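PDB 4MHR: ectoine dioxygenase from Sphingopyxis alaskensis, which catalyses the iron(II)- and 2-oxoglutarate-dependent hydroxylation of L-ectoine to 5-hydroxyectoine, a compatible solute that protects cells against osmotic stress. Local coordinates for residues 30-35 with 125-130; 166-171 with 273-278; 58-63 with 242-247; 115-120 with 303-308. One frame throughout, in Å; residues are numbered along the deposited sequence.

Interaction 1: 30-35 with 125-130; sequences VVHSEW and FLLGDE
His-32 and Ser-33 grip the carbonyls at the C-terminal end of helix 117-127, and this is the tight part of the contact. Leu-126 O takes two bonds from one residue: His-32 N comes in at 2.8 Å from above the carbonyl plane, while His-32 ND1 lies in that plane on a lone pair, at 3.3 Å. That oxygen sits at the imidazole edge, a long bond that would tend to hold the ring's rotation. One residue back, Ser-33 OG donates to a lone pair of Phe-125 O, which also accepts from Gly-128 N. Ser-33 CB and Glu-34 O both lie 3.5 Å from Phe-125 CE1. Gly-128 packs its CA 3.5 Å from His-32 O; a side chain there would run into that oxygen.

Val-31 CG1 packs more loosely, 4.1 Å from Phe-125 CE2. Toward Trp-35 the fit slackens and the surface opens to solvent: CZ of Phe-125 meets Trp-35 CD1 at 3.9 Å, the two ring planes at 89°. Ile-41 O holds the indole nitrogen. Gly-128, with positive phi, ends the helix in a Schellman motif, and the N-terminal loop binds the Phe-125 and Leu-126 carbonyls of that last turn.

Interaction 2: 166-171 with 273-278; sequences RMRALS and AVSNRL
With CG anti to the backbone N (chi1 -167°), Asn-276 swings its amide across to the backbone of Arg-166, and the same setting in Arg-168 (chi1 179°) carries that side chain over Ala-273. The amide works with both ends: ND2 donates to Arg-166 O at 2.9 Å, tilted out of the carbonyl plane, and OD1 takes a weak bond from Arg-166 N at 3.1 Å. ND2 also bonds Asn-272 OD1, its stronger partner, so two parts of the chain hold the buried amide. An aspartate in its place would probably lose the bond to Arg-166 O and set a buried carboxylate against that carbonyl.

Arg-168 lays its aliphatic part on a methyl group, CG lying 3.6 Å from Ala-273 CB. Farther out, Ser-275 OG stands over one face of the guanidinium, toward its rim, without a hydrogen bond; OG bonds Asp-129 instead, and Arg-168 NH1 bonds Leu-127 O. Where the strand begins, Ala-273 N donates to Arg-168 O at 3.3 Å, nearly along the C=O axis. Met-167 centres an inverse gamma turn before strand 169-175. The contact joins that strand's start to the end of antiparallel neighbour 264-273 in the major sheet of the cupin fold.

Interaction 3: 58-63 with 242-247; sequences EDIFSA and GTVILF
Gly-242 meets Phe-61 through its carbonyl: the oxygen lies in the plane of the phenyl ring, at its edge, 3.6 Å from Phe-61 CD2. A water adds a second link between these residues, accepting from Phe-61 N at 2.8 Å and donating a weak bond to Gly-242 O. The backbone angles of Gly-242, with phi at 99°, would press a side chain against the preceding carbonyl, so the turn into the strand calls for glycine.

Thr-243 comes next and turns its CB away from the 58-63 loop, yet it keeps a bridge to it. Its OG1 accepts from another water, 2.9 Å away, which in turn accepts from Asp-59 N; OG1 is also bonded to Lys-240 O. On the apolar side Thr-243 CG2 lies 4.4 Å from Glu-58 CG, a loose contact near the surface.

Val-244 begins strand 244-248 and supplies the hydrophobic centre through one methyl. CG2 stands beside the backbone N, anti to the carbonyl carbon, and from there touches two side chains that both cross it at about a right angle: Ile-60 CD1 at 4.0 Å, and the ring edge of Phe-61 at CE2, also 4.0 Å. Beyond Val-244 the strand runs on into the sheet, with Val-244 and Leu-246 bonded to Leu-57 and Ile-55. The contact thus sits where strand 54-57 ends and its antiparallel neighbour 244-248 begins, at the margin of the major sheet of the cupin fold.

Interaction 4: 115-120 with 303-308; sequences ADARLA and VERGPL
Glu-304 pairs with the backbone on both sides of Asp-116 in a single beta bridge: its N donates to Ala-115 O at 2.9 Å, and its O accepts from Ala-117 N, also at 2.9 Å. From Asp-116 CB, which leads away from the 303-308 segment, CG, anti to the backbone N (chi1 -170°), brings the carboxylate round to the edge of the Arg-118 guanidinium. There OD2 accepts from Arg-118 N and, from the opposite face of the carboxylate plane, from Arg-118 NE at 2.8 Å. OD1 takes Arg-118 NH2 at 3.1 Å, completing a side-on grip, and also pairs with Arg-112. OD1 also comes 3.7 Å from Leu-308 CD2 and accepts from a water weakly bonded to Gly-306 N. Were this residue an alanine, Arg-118 N would probably lose its cap, NE its carboxylate and Arg-112 a charged partner, leaving Glu-65 and Ile-60 O to hold the guanidinium.

Val-303 fills the apolar side, CG1 lying 3.6 Å from Ala-117 CB and CG2 4.1 Å from Ala-120 CB. Asp-116 is the N-cap of helix 117-127, and the C-terminal tail is pinned by a bridge at that helix start.

From the N terminus, the loop at 30-35 closes first, on the end of helix 117-127. Before that loop is complete the chain has passed 58-63 and 115-120, so interactions 3 and 4 both cross interaction 1, and they cross each other. Interaction 2 opens only after interaction 1 has closed; it crosses interaction 3 and falls wholly within the long span of interaction 4. Helix 117-127 is held at both ends, by the tail in interaction 4 and the N-terminal loop in interaction 1. Strands 169-175 and 244-248 join interactions 2 and 3 through Ser-171 N and Phe-247 O, while Ile-60 O and Arg-118 NH1 couple interactions 3 and 4.

Interaction 1: 30-35 with 125-130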
# COMPACT_ATOMS: atom_id res chain seq x y z
N VAL A 30 11.70 3.04 10.98
CA VAL A 30 11.17 3.11 9.60
C VAL A 30 11.89 2.07 8.71
O VAL A 30 11.26 1.29 8.03
CB VAL A 30 11.17 4.54 9.04
CG1 VAL A 30 10.45 4.65 7.71
CG2 VAL A 30 10.49 5.54 9.99
N VAL A 31 13.21 2.14 8.66
CA VAL A 31 14.04 1.19 7.93
C VAL A 31 14.55 0.23 9.05
O VAL A 31 15.23 0.63 10.01
CB VAL A 31 15.20 1.87 7.24
CG1 VAL A 31 16.19 0.86 6.67
CG2 VAL A 31 14.68 2.81 6.18
N HIS A 32 14.22 -1.03 8.91
CA HIS A 32 14.49 -2.01 9.96
C HIS A 32 15.79 -2.83 9.77
O HIS A 32 15.99 -3.91 10.39
CB HIS A 32 13.31 -2.95 10.03
CG HIS A 32 12.05 -2.36 10.59
ND1 HIS A 32 11.18 -1.57 9.87
CD2 HIS A 32 11.50 -2.48 11.83
CE1 HIS A 32 10.12 -1.27 10.62
NE2 HIS A 32 10.30 -1.82 11.82
N SER A 33 16.66 -2.35 8.90
CA SER A 33 17.95 -3.06 8.63
C SER A 33 19.03 -2.02 8.67
O SER A 33 18.78 -0.89 8.26
CB SER A 33 17.98 -3.71 7.21
OG SER A 33 17.05 -4.81 7.08
N GLU A 34 20.25 -2.43 9.04
CA GLU A 34 21.45 -1.60 8.74
C GLU A 34 21.62 -1.59 7.23
O GLU A 34 21.43 -2.61 6.58
CB GLU A 34 22.72 -2.19 9.43
CG GLU A 34 22.59 -2.44 10.92
CD GLU A 34 22.79 -1.08 11.64
OE1 GLU A 34 23.21 -0.17 10.93
OE2 GLU A 34 22.61 -0.94 12.85
N TRP A 35 22.00 -0.47 6.65
CA TRP A 35 22.30 -0.44 5.25
C TRP A 35 23.70 -0.96 5.01
O TRP A 35 24.60 -0.52 5.68
CB TRP A 35 22.24 0.97 4.69
CG TRP A 35 22.43 0.95 3.16
CD1 TRP A 35 21.48 0.67 2.19
CD2 TRP A 35 23.68 1.12 2.45
NE1 TRP A 35 22.05 0.74 0.92
CE2 TRP A 35 23.40 1.02 1.05
CE3 TRP A 35 25.00 1.43 2.86
CZ2 TRP A 35 24.41 1.18 0.06
CZ3 TRP A 35 26.04 1.54 1.83
CH2 TRP A 35 25.72 1.42 0.48
N PHE A 125 14.52 -6.14 3.00
CA PHE A 125 15.50 -5.15 3.53
C PHE A 125 14.82 -4.11 4.46
O PHE A 125 15.21 -3.87 5.63
CB PHE A 125 16.20 -4.42 2.37
CG PHE A 125 17.08 -3.32 2.86
CD1 PHE A 125 18.24 -3.63 3.51
CD2 PHE A 125 16.69 -1.99 2.76
CE1 PHE A 125 19.01 -2.59 4.09
CE2 PHE A 125 17.47 -0.98 3.26
CZ PHE A 125 18.61 -1.30 3.95
N LEU A 126 13.83 -3.43 3.92
CA LEU A 126 13.19 -2.31 4.63
C LEU A 126 12.52 -2.76 5.93
O LEU A 126 12.52 -2.00 6.94
CB LEU A 126 12.16 -1.57 3.77
CG LEU A 126 12.79 -0.81 2.61
CD1 LEU A 126 11.68 -0.22 1.75
CD2 LEU A 126 13.68 0.32 3.11
N LEU A 127 12.00 -3.98 5.91
CA LEU A 127 11.34 -4.57 7.08
C LEU A 127 12.24 -5.45 8.00
O LEU A 127 11.86 -5.83 9.13
CB LEU A 127 10.07 -5.28 6.66
CG LEU A 127 9.07 -4.47 5.87
CD1 LEU A 127 7.83 -5.26 5.46
CD2 LEU A 127 8.69 -3.27 6.71
N GLY A 128 13.47 -5.65 7.58
CA GLY A 128 14.50 -6.37 8.32
C GLY A 128 14.06 -7.76 8.69
O GLY A 128 14.18 -8.11 9.80
N ASP A 129 13.45 -8.49 7.78
CA ASP A 129 12.81 -9.76 8.15
C ASP A 129 12.38 -10.47 6.88
O ASP A 129 12.31 -9.88 5.84
CB ASP A 129 11.56 -9.50 9.03
CG ASP A 129 11.13 -10.72 9.92
OD1 ASP A 129 11.78 -11.75 9.80
OD2 ASP A 129 10.15 -10.62 10.71
N GLU A 130 12.12 -11.77 6.96
CA GLU A 130 11.24 -12.41 5.98
C GLU A 130 9.83 -11.77 6.00
O GLU A 130 9.34 -11.26 7.04
CB GLU A 130 11.15 -13.93 6.31
CG GLU A 130 12.53 -14.67 6.23
CD GLU A 130 13.26 -14.40 4.94
OE1 GLU A 130 12.63 -14.30 3.83
OE2 GLU A 130 14.49 -14.19 5.03

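Interaction 2: 166-171 with 273-278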
# COMPACT_ATOMS: atom_id res chain seq x y z
N ARG A 166 2.74 -3.60 15.34
CA ARG A 166 3.87 -2.68 15.21
C ARG A 166 3.93 -2.08 13.78
O ARG A 166 3.48 -2.68 12.83
CB ARG A 166 5.20 -3.36 15.51
CG ARG A 166 5.36 -3.98 16.90
CD ARG A 166 5.46 -2.89 17.93
NE ARG A 166 6.20 -3.45 18.98
CZ ARG A 166 7.49 -3.27 19.26
NH1 ARG A 166 8.29 -2.48 18.58
NH2 ARG A 166 7.94 -3.96 20.27
N MET A 167 4.60 -0.94 13.63
CA MET A 167 4.77 -0.33 12.29
C MET A 167 5.93 -1.00 11.61
O MET A 167 7.04 -0.53 11.71
CB MET A 167 5.00 1.17 12.40
CG MET A 167 3.77 1.88 13.02
SD MET A 167 4.19 3.60 13.08
CE MET A 167 2.74 4.23 13.92
N ARG A 168 5.65 -2.14 10.99
CA ARG A 168 6.68 -2.95 10.35
C ARG A 168 6.09 -3.64 9.10
O ARG A 168 6.28 -4.83 8.80
CB ARG A 168 7.38 -3.89 11.34
CG ARG A 168 8.42 -4.72 10.61
CD ARG A 168 9.82 -5.10 10.95
NE ARG A 168 10.03 -5.86 12.07
CZ ARG A 168 11.14 -6.53 12.51
NH1 ARG A 168 12.25 -6.87 11.88
NH2 ARG A 168 11.05 -6.94 13.74
N ALA A 169 5.35 -2.82 8.35
CA ALA A 169 4.73 -3.21 7.10
C ALA A 169 4.87 -2.11 6.10
O ALA A 169 5.00 -0.92 6.45
CB ALA A 169 3.24 -3.58 7.27
N LEU A 170 4.82 -2.47 4.83
CA LEU A 170 4.81 -1.46 3.79
C LEU A 170 3.95 -1.83 2.61
O LEU A 170 3.65 -3.05 2.37
CB LEU A 170 6.19 -1.16 3.33
CG LEU A 170 6.99 -2.25 2.72
CD1 LEU A 170 6.69 -2.41 1.25
CD2 LEU A 170 8.43 -1.80 2.78
N SER A 171 3.54 -0.80 1.88
CA SER A 171 2.75 -1.03 0.66
C SER A 171 3.53 -0.70 -0.57
O SER A 171 4.37 0.25 -0.59
CB SER A 171 1.50 -0.16 0.69
OG SER A 171 0.79 -0.49 1.88
N ALA A 273 6.26 -7.98 7.93
CA ALA A 273 7.29 -8.84 8.47
C ALA A 273 6.58 -10.06 9.11
O ALA A 273 5.54 -9.91 9.80
CB ALA A 273 8.13 -8.09 9.53
N VAL A 274 7.13 -11.24 8.89
CA VAL A 274 6.55 -12.47 9.56
C VAL A 274 6.52 -12.37 11.08
O VAL A 274 5.59 -12.85 11.68
CB VAL A 274 7.21 -13.79 9.09
CG1 VAL A 274 7.08 -14.01 7.59
CG2 VAL A 274 8.70 -13.80 9.47
N SER A 275 7.49 -11.67 11.70
CA SER A 275 7.52 -11.38 13.13
C SER A 275 6.47 -10.32 13.61
O SER A 275 6.19 -10.20 14.78
CB SER A 275 8.96 -10.96 13.58
OG SER A 275 9.35 -9.75 12.98
N ASN A 276 5.85 -9.59 12.71
CA ASN A 276 4.79 -8.63 13.08
C ASN A 276 3.40 -9.19 12.81
O ASN A 276 2.51 -8.49 12.35
CB ASN A 276 5.02 -7.39 12.22
CG ASN A 276 4.21 -6.19 12.68
OD1 ASN A 276 4.01 -5.98 13.86
ND2 ASN A 276 3.76 -5.38 11.72
N ARG A 277 3.23 -10.50 12.99
CA ARG A 277 2.01 -11.20 12.57
C ARG A 277 0.85 -10.72 13.44
O ARG A 277 1.03 -10.28 14.54
CB ARG A 277 2.17 -12.73 12.61
CG ARG A 277 1.81 -13.34 13.96
CD ARG A 277 2.47 -14.69 14.24
NE ARG A 277 1.50 -15.67 14.77
CZ ARG A 277 0.77 -15.53 15.88
NH1 ARG A 277 0.87 -14.44 16.64
NH2 ARG A 277 -0.07 -16.48 16.23
N LEU A 278 -0.35 -10.82 12.91
CA LEU A 278 -1.49 -10.17 13.51
C LEU A 278 -1.86 -10.81 14.88
O LEU A 278 -1.74 -12.03 15.07
CB LEU A 278 -2.64 -10.28 12.55
CG LEU A 278 -2.95 -9.19 11.56
CD1 LEU A 278 -1.77 -8.32 11.15
CD2 LEU A 278 -3.71 -9.79 10.39

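Interaction 3: 58-63 with 242-247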
# COMPACT_ATOMS: atom_id res chain seq x y z
N GLU A 58 11.72 3.46 -10.55
CA GLU A 58 11.35 3.57 -11.97
C GLU A 58 12.22 2.65 -12.86
O GLU A 58 13.34 2.28 -12.46
CB GLU A 58 11.58 5.00 -12.45
CG GLU A 58 10.95 6.07 -11.60
CD GLU A 58 11.50 7.45 -11.95
OE1 GLU A 58 12.36 8.00 -11.22
OE2 GLU A 58 11.11 7.98 -12.97
N ASP A 59 11.65 2.24 -14.01
CA ASP A 59 12.37 1.43 -15.00
C ASP A 59 12.92 0.16 -14.45
O ASP A 59 13.99 -0.24 -14.82
CB ASP A 59 13.52 2.24 -15.61
CG ASP A 59 13.04 3.52 -16.20
OD1 ASP A 59 12.02 3.49 -16.93
OD2 ASP A 59 13.61 4.57 -15.87
N ILE A 60 12.23 -0.47 -13.51
CA ILE A 60 12.70 -1.75 -13.05
C ILE A 60 12.16 -2.96 -13.81
O ILE A 60 12.70 -4.05 -13.64
CB ILE A 60 12.46 -1.94 -11.55
CG1 ILE A 60 10.99 -1.79 -11.20
CG2 ILE A 60 13.29 -0.96 -10.73
CD1 ILE A 60 10.72 -2.44 -9.85
N PHE A 61 11.02 -2.81 -14.49
CA PHE A 61 10.39 -3.90 -15.29
C PHE A 61 10.61 -3.48 -16.74
O PHE A 61 10.53 -2.30 -17.05
CB PHE A 61 8.87 -4.00 -15.04
CG PHE A 61 8.52 -4.46 -13.65
CD1 PHE A 61 8.77 -5.76 -13.26
CD2 PHE A 61 7.99 -3.57 -12.71
CE1 PHE A 61 8.54 -6.19 -11.96
CE2 PHE A 61 7.69 -4.00 -11.42
CZ PHE A 61 7.98 -5.30 -11.04
N SER A 62 10.85 -4.44 -17.62
CA SER A 62 11.02 -4.12 -19.05
C SER A 62 9.69 -3.77 -19.66
O SER A 62 8.68 -4.09 -19.08
CB SER A 62 11.61 -5.35 -19.81
OG SER A 62 10.63 -6.37 -19.91
N ALA A 63 9.67 -3.11 -20.84
CA ALA A 63 8.41 -2.87 -21.57
C ALA A 63 7.55 -4.13 -21.80
O ALA A 63 6.34 -4.09 -21.65
CB ALA A 63 8.63 -2.13 -22.89
N GLY A 242 4.32 0.56 -14.72
CA GLY A 242 5.52 -0.18 -14.31
C GLY A 242 6.30 0.50 -13.17
O GLY A 242 7.01 -0.16 -12.44
N THR A 243 6.09 1.79 -13.00
CA THR A 243 6.59 2.57 -11.82
C THR A 243 6.03 2.03 -10.52
O THR A 243 4.85 1.66 -10.46
CB THR A 243 6.25 4.09 -11.93
OG1 THR A 243 6.80 4.63 -13.13
CG2 THR A 243 6.79 4.91 -10.72
N VAL A 244 6.88 1.91 -9.49
CA VAL A 244 6.46 1.38 -8.20
C VAL A 244 6.62 2.41 -7.15
O VAL A 244 7.69 3.04 -7.05
CB VAL A 244 7.24 0.15 -7.79
CG1 VAL A 244 6.59 -0.53 -6.56
CG2 VAL A 244 7.22 -0.87 -8.90
N ILE A 245 5.55 2.68 -6.44
CA ILE A 245 5.53 3.69 -5.37
C ILE A 245 5.49 2.88 -4.08
O ILE A 245 4.59 2.03 -3.92
CB ILE A 245 4.33 4.66 -5.42
CG1 ILE A 245 4.40 5.46 -6.71
CG2 ILE A 245 4.42 5.61 -4.28
CD1 ILE A 245 3.14 6.23 -6.95
N LEU A 246 6.53 3.01 -3.25
CA LEU A 246 6.61 2.19 -2.02
C LEU A 246 6.34 3.12 -0.83
O LEU A 246 6.93 4.22 -0.75
CB LEU A 246 7.98 1.65 -1.78
CG LEU A 246 8.52 0.47 -2.49
CD1 LEU A 246 8.91 0.89 -3.90
CD2 LEU A 246 9.70 -0.06 -1.73
N PHE A 247 5.49 2.71 0.08
CA PHE A 247 5.22 3.58 1.24
C PHE A 247 5.01 2.84 2.55
O PHE A 247 4.45 1.72 2.59
CB PHE A 247 4.17 4.64 0.93
CG PHE A 247 2.83 4.14 0.52
CD1 PHE A 247 2.58 3.80 -0.78
CD2 PHE A 247 1.77 4.07 1.46
CE1 PHE A 247 1.31 3.35 -1.17
CE2 PHE A 247 0.48 3.64 1.08
CZ PHE A 247 0.23 3.30 -0.25
O HOH W 1 9.04 3.38 -14.56
O HOH W 2 9.43 -0.56 -14.23

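Interaction 4: 115-120 with 303-308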
# COMPACT_ATOMS: atom_id res chain seq x y z
N ALA A 115 6.07 -11.97 -5.59
CA ALA A 115 7.26 -12.74 -5.16
C ALA A 115 8.51 -12.24 -5.82
O ALA A 115 9.61 -12.69 -5.50
CB ALA A 115 7.08 -14.28 -5.43
N ASP A 116 8.39 -11.39 -6.80
CA ASP A 116 9.56 -11.04 -7.55
C ASP A 116 10.62 -10.30 -6.69
O ASP A 116 10.30 -9.40 -5.89
CB ASP A 116 9.15 -10.17 -8.72
CG ASP A 116 10.26 -9.96 -9.70
OD1 ASP A 116 10.29 -10.75 -10.67
OD2 ASP A 116 11.07 -8.99 -9.56
N ALA A 117 11.85 -10.70 -6.84
CA ALA A 117 12.97 -10.16 -6.09
C ALA A 117 13.08 -8.62 -6.16
O ALA A 117 13.46 -7.97 -5.19
CB ALA A 117 14.25 -10.77 -6.61
N ARG A 118 12.72 -8.03 -7.28
CA ARG A 118 12.82 -6.60 -7.42
C ARG A 118 11.86 -5.91 -6.45
O ARG A 118 12.10 -4.77 -6.14
CB ARG A 118 12.52 -6.13 -8.84
CG ARG A 118 13.60 -6.45 -9.85
CD ARG A 118 13.08 -6.33 -11.29
NE ARG A 118 12.27 -7.48 -11.62
CZ ARG A 118 11.84 -7.78 -12.85
NH1 ARG A 118 12.15 -7.00 -13.90
NH2 ARG A 118 11.13 -8.87 -13.01
N LEU A 119 10.77 -6.60 -6.02
CA LEU A 119 9.87 -6.09 -5.01
C LEU A 119 10.19 -6.68 -3.65
O LEU A 119 10.51 -5.95 -2.66
CB LEU A 119 8.40 -6.31 -5.42
CG LEU A 119 8.02 -5.72 -6.77
CD1 LEU A 119 6.54 -5.84 -7.00
CD2 LEU A 119 8.45 -4.21 -6.89
N ALA A 120 10.13 -8.01 -3.57
CA ALA A 120 10.20 -8.68 -2.26
C ALA A 120 11.53 -8.50 -1.48
O ALA A 120 11.48 -8.49 -0.24
CB ALA A 120 9.84 -10.16 -2.36
N VAL A 303 11.04 -15.92 -2.58
CA VAL A 303 11.38 -14.96 -3.60
C VAL A 303 11.73 -15.59 -4.94
O VAL A 303 12.54 -16.51 -5.00
CB VAL A 303 12.56 -14.08 -3.13
CG1 VAL A 303 12.96 -13.05 -4.18
CG2 VAL A 303 12.22 -13.44 -1.80
N GLU A 304 11.23 -15.02 -6.04
CA GLU A 304 11.57 -15.51 -7.39
C GLU A 304 12.43 -14.53 -8.11
O GLU A 304 12.24 -13.34 -8.00
CB GLU A 304 10.31 -15.72 -8.21
CG GLU A 304 9.29 -16.55 -7.49
CD GLU A 304 9.58 -18.03 -7.67
OE1 GLU A 304 10.56 -18.36 -8.39
OE2 GLU A 304 8.86 -18.83 -7.08
N ARG A 305 13.40 -15.02 -8.86
CA ARG A 305 14.32 -14.19 -9.61
C ARG A 305 14.08 -14.50 -11.10
O ARG A 305 13.56 -15.56 -11.43
CB ARG A 305 15.75 -14.45 -9.12
CG ARG A 305 15.96 -14.00 -7.68
CD ARG A 305 17.16 -14.60 -6.92
NE ARG A 305 16.97 -14.45 -5.46
CZ ARG A 305 17.07 -13.29 -4.78
NH1 ARG A 305 17.37 -12.17 -5.41
NH2 ARG A 305 16.86 -13.26 -3.46
N GLY A 306 14.31 -13.52 -11.97
CA GLY A 306 14.11 -13.64 -13.39
C GLY A 306 12.95 -12.83 -13.93
O GLY A 306 12.14 -12.30 -13.15
N PRO A 307 12.84 -12.75 -15.27
CA PRO A 307 11.81 -11.93 -15.90
C PRO A 307 10.44 -12.52 -15.62
O PRO A 307 10.33 -13.71 -15.27
CB PRO A 307 12.15 -11.99 -17.40
CG PRO A 307 13.44 -12.78 -17.51
CD PRO A 307 13.52 -13.61 -16.27
N LEU A 308 9.42 -11.68 -15.69
CA LEU A 308 8.07 -12.16 -15.50
C LEU A 308 7.60 -12.88 -16.77
O LEU A 308 6.62 -13.57 -16.73
CB LEU A 308 7.12 -11.00 -15.23
CG LEU A 308 7.39 -10.17 -14.00
CD1 LEU A 308 6.38 -9.06 -13.95
CD2 LEU A 308 7.29 -11.07 -12.78
O HOH W 3 13.22 -10.96 -10.75